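Local coordinates for protein VMB-1 (Vibrio alginolyticus, PDB 6JV4) that probably hydrolyses the beta-lactam ring of antibiotics to a substituted beta-amino acid, as a zinc-dependent subclass B1 metallo-beta-lactamase of the bacterial periplasm, at residues D19-H24 and P154-L159. Sequence-based numbering, arbitrary orientation.
Sequences DNVYQH and PNEKIL
Val-21 meets Glu-156 and Ile-158 with a different methyl for each. With chi1 at -176°, its CG1 lies anti to the backbone N and reaches tip to tip toward Ile-158 CD1 at 4.0 Å, while CG2 sits over the flat face of the Glu-156 carboxylate, 3.8 Å from CD. Leu-153 also touches buried Val-21.

The polar part runs through a water. The bend of Glu-156 at chi2 (82°) lays the carboxylate face against Val-21 while OE2 accepts a 2.6 Å hydrogen bond from water 1. That water in turn accepts a weak bond from Asn-20 N, at 3.4 Å. Asn-20 CB makes a van der Waals contact with Glu-156 OE2 (4.0 Å), the amide and carboxylate planes 79° apart.

Within 154-159, Lys-157 NZ donates a 2.7 Å hydrogen bond to Pro-154 O, nearly in line with the carbonyl bond, across the turn between strands 150-153 and 158-162, where Lys-157 and Ile-158 form a G1 beta bulge opposite Leu-153. The contact thus joins the starts of strands from the two sheets of the alpha-beta/beta-alpha sandwich, away from the two-zinc centre. With no direct hydrogen bond between them, the segments meet through one methyl-methyl pair, a methyl over a carboxylate, and a water bridge whose Asn-20 arm is weak; the water probably helps stabilise the carboxylate's charge.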
ATOM      1  N   ASP A  19      16.205   9.566   2.375  1.00 20.48           N
ATOM      2  CA  ASP A  19      16.301  10.683   1.412  1.00 21.69           C
ATOM      3  C   ASP A  19      15.353  10.493   0.244  1.00 18.92           C
ATOM      4  O   ASP A  19      14.900  11.482  -0.307  1.00 20.89           O
ATOM      5  CB  ASP A  19      17.726  10.799   0.853  1.00 28.37           C
ATOM      6  CG  ASP A  19      18.657  11.451   1.848  1.00 30.46           C
ATOM      7  OD1 ASP A  19      18.160  12.186   2.736  1.00 31.27           O
ATOM      8  OD2 ASP A  19      19.852  11.169   1.770  1.00 36.46           O
ATOM      9  N   ASN A  20      15.081   9.246  -0.135  1.00 16.95           N
ATOM     10  CA  ASN A  20      14.293   8.971  -1.361  1.00 16.12           C
ATOM     11  C   ASN A  20      12.877   8.457  -1.008  1.00 13.79           C
ATOM     12  O   ASN A  20      12.172   8.116  -1.940  1.00 13.78           O
ATOM     13  CB  ASN A  20      15.039   7.996  -2.261  1.00 17.51           C
ATOM     14  CG  ASN A  20      16.336   8.606  -2.750  1.00 23.09           C
ATOM     15  OD1 ASN A  20      16.328   9.715  -3.266  1.00 23.62           O
ATOM     16  ND2 ASN A  20      17.444   7.911  -2.548  1.00 25.37           N
ATOM     17  N   VAL A  21      12.548   8.264   0.273  1.00 12.81           N
ATOM     18  CA  VAL A  21      11.283   7.570   0.644  1.00 11.63           C
ATOM     19  C   VAL A  21      10.571   8.405   1.709  1.00 11.12           C
ATOM     20  O   VAL A  21      11.120   8.531   2.827  1.00 13.07           O
ATOM     21  CB  VAL A  21      11.539   6.121   1.108  1.00 11.54           C
ATOM     22  CG1 VAL A  21      10.241   5.374   1.384  1.00 11.44           C
ATOM     23  CG2 VAL A  21      12.323   5.320   0.063  1.00 12.13           C
ATOM     24  N   TYR A  22       9.333   8.807   1.426  1.00 10.90           N
ATOM     25  CA  TYR A  22       8.466   9.481   2.400  1.00 11.41           C
ATOM     26  C   TYR A  22       7.236   8.615   2.629  1.00 11.29           C
ATOM     27  O   TYR A  22       6.804   7.913   1.701  1.00 10.46           O
ATOM     28  CB  TYR A  22       8.067  10.859   1.892  1.00 12.97           C
ATOM     29  CG  TYR A  22       9.221  11.831   1.952  1.00 15.96           C
ATOM     30  CD1 TYR A  22       9.316  12.776   2.967  1.00 18.58           C
ATOM     31  CD2 TYR A  22      10.203  11.793   0.977  1.00 19.24           C
ATOM     32  CE1 TYR A  22      10.372  13.682   3.004  1.00 21.42           C
ATOM     33  CE2 TYR A  22      11.256  12.706   0.992  1.00 21.49           C
ATOM     34  CZ  TYR A  22      11.341  13.630   2.014  1.00 22.91           C
ATOM     35  OH  TYR A  22      12.395  14.511   2.004  1.00 25.73           O
ATOM     36  N   GLN A  23       6.780   8.637   3.857  1.00 10.05           N
ATOM     37  CA  GLN A  23       5.517   8.032   4.247  1.00  9.21           C
ATOM     38  C   GLN A  23       4.436   9.102   4.162  1.00  9.65           C
ATOM     39  O   GLN A  23       4.510  10.083   4.916  1.00 10.71           O
ATOM     40  CB  GLN A  23       5.670   7.469   5.648  1.00  9.39           C
ATOM     41  CG  GLN A  23       4.433   6.775   6.219  1.00  9.40           C
ATOM     42  CD  GLN A  23       4.691   6.376   7.658  1.00 10.34           C
ATOM     43  OE1 GLN A  23       5.718   6.703   8.240  1.00 11.23           O
ATOM     44  NE2 GLN A  23       3.784   5.652   8.279  1.00 10.30           N
ATOM     45  N   HIS A  24       3.393   8.896   3.379  1.00  9.24           N
ATOM     46  CA  HIS A  24       2.200   9.776   3.407  1.00  8.88           C
ATOM     47  C   HIS A  24       1.125   9.173   4.309  1.00  9.19           C
ATOM     48  O   HIS A  24       0.983   7.956   4.347  1.00  8.56           O
ATOM     49  CB  HIS A  24       1.633  10.097   2.036  1.00  9.58           C
ATOM     50  CG  HIS A  24       1.062   8.990   1.214  1.00  9.07           C
ATOM     51  ND1 HIS A  24      -0.225   8.453   1.436  1.00  8.77           N
ATOM     52  CD2 HIS A  24       1.519   8.455   0.053  1.00  9.33           C
ATOM     53  CE1 HIS A  24      -0.465   7.563   0.466  1.00  9.08           C
ATOM     54  NE2 HIS A  24       0.570   7.581  -0.403  1.00  8.88           N
ATOM     55  N   PRO A 154      14.430  -2.229  -2.603  1.00 10.48           N
ATOM     56  CA  PRO A 154      15.637  -2.972  -2.291  1.00 11.97           C
ATOM     57  C   PRO A 154      16.764  -2.074  -1.770  1.00 12.21           C
ATOM     58  O   PRO A 154      17.585  -2.568  -0.974  1.00 14.17           O
ATOM     59  CB  PRO A 154      15.979  -3.640  -3.650  1.00 12.06           C
ATOM     60  CG  PRO A 154      15.316  -2.789  -4.697  1.00 12.30           C
ATOM     61  CD  PRO A 154      14.005  -2.443  -3.998  1.00 11.87           C
ATOM     62  N   ASN A 155      16.852  -0.821  -2.219  1.00 12.12           N
ATOM     63  CA  ASN A 155      17.981   0.050  -1.782  1.00 14.12           C
ATOM     64  C   ASN A 155      17.888   0.331  -0.285  1.00 15.84           C
ATOM     65  O   ASN A 155      18.956   0.389   0.367  1.00 18.52           O
ATOM     66  CB  ASN A 155      18.079   1.320  -2.623  1.00 14.63           C
ATOM     67  CG  ASN A 155      18.289   0.970  -4.076  1.00 17.53           C
ATOM     68  OD1 ASN A 155      19.174   0.178  -4.375  1.00 20.67           O
ATOM     69  ND2 ASN A 155      17.490   1.502  -4.973  1.00 21.74           N
ATOM     70  N   GLU A 156      16.689   0.540   0.265  1.00 12.00           N
ATOM     71  CA  GLU A 156      16.487   0.920   1.683  1.00 12.18           C
ATOM     72  C   GLU A 156      16.028  -0.258   2.563  1.00 11.04           C
ATOM     73  O   GLU A 156      15.913  -0.066   3.802  1.00 12.07           O
ATOM     74  CB  GLU A 156      15.387   1.974   1.729  1.00 12.14           C
ATOM     75  CG  GLU A 156      15.721   3.232   0.970  1.00 12.83           C
ATOM     76  CD  GLU A 156      15.532   3.293  -0.530  1.00 14.50           C
ATOM     77  OE1 GLU A 156      14.987   2.338  -1.130  1.00 15.09           O
ATOM     78  OE2 GLU A 156      16.003   4.295  -1.110  1.00 15.01           O
ATOM     79  N   LYS A 157      15.732  -1.391   1.970  1.00 10.03           N
ATOM     80  CA  LYS A 157      15.195  -2.604   2.633  1.00 10.37           C
ATOM     81  C   LYS A 157      13.886  -2.206   3.332  1.00 10.17           C
ATOM     82  O   LYS A 157      13.605  -2.662   4.461  1.00 10.87           O
ATOM     83  CB  LYS A 157      16.198  -3.204   3.620  1.00 11.46           C
ATOM     84  CG  LYS A 157      17.612  -3.434   3.074  1.00 12.03           C
ATOM     85  CD  LYS A 157      17.585  -4.369   1.906  1.00 13.18           C
ATOM     86  CE  LYS A 157      18.955  -4.650   1.310  1.00 14.82           C
ATOM     87  NZ  LYS A 157      19.489  -3.441   0.651  1.00 14.91           N
ATOM     88  N   ILE A 158      13.070  -1.435   2.624  1.00  9.60           N
ATOM     89  CA  ILE A 158      11.715  -1.075   3.114  1.00  9.06           C
ATOM     90  C   ILE A 158      10.720  -1.960   2.399  1.00  8.44           C
ATOM     91  O   ILE A 158      10.680  -1.945   1.144  1.00  8.92           O
ATOM     92  CB  ILE A 158      11.415   0.401   2.919  1.00  9.05           C
ATOM     93  CG1 ILE A 158      12.349   1.255   3.773  1.00  9.71           C
ATOM     94  CG2 ILE A 158       9.926   0.673   3.201  1.00  8.97           C
ATOM     95  CD1 ILE A 158      12.308   2.712   3.457  1.00 11.23           C
ATOM     96  N   LEU A 159       9.876  -2.626   3.169  1.00  7.87           N
ATOM     97  CA  LEU A 159       8.792  -3.418   2.571  1.00  8.47           C
ATOM     98  C   LEU A 159       7.475  -2.700   2.861  1.00  7.83           C
ATOM     99  O   LEU A 159       7.118  -2.574   4.067  1.00  8.04           O
ATOM    100  CB  LEU A 159       8.767  -4.812   3.197  1.00  8.73           C
ATOM    101  CG  LEU A 159       7.608  -5.667   2.688  1.00  9.60           C
ATOM    102  CD1 LEU A 159       7.777  -5.945   1.199  1.00  9.85           C
ATOM    103  CD2 LEU A 159       7.556  -6.981   3.492  1.00 11.13           C
TER
HETATM  104  O   HOH W   1      16.713   6.336   0.373  1.00 17.26           O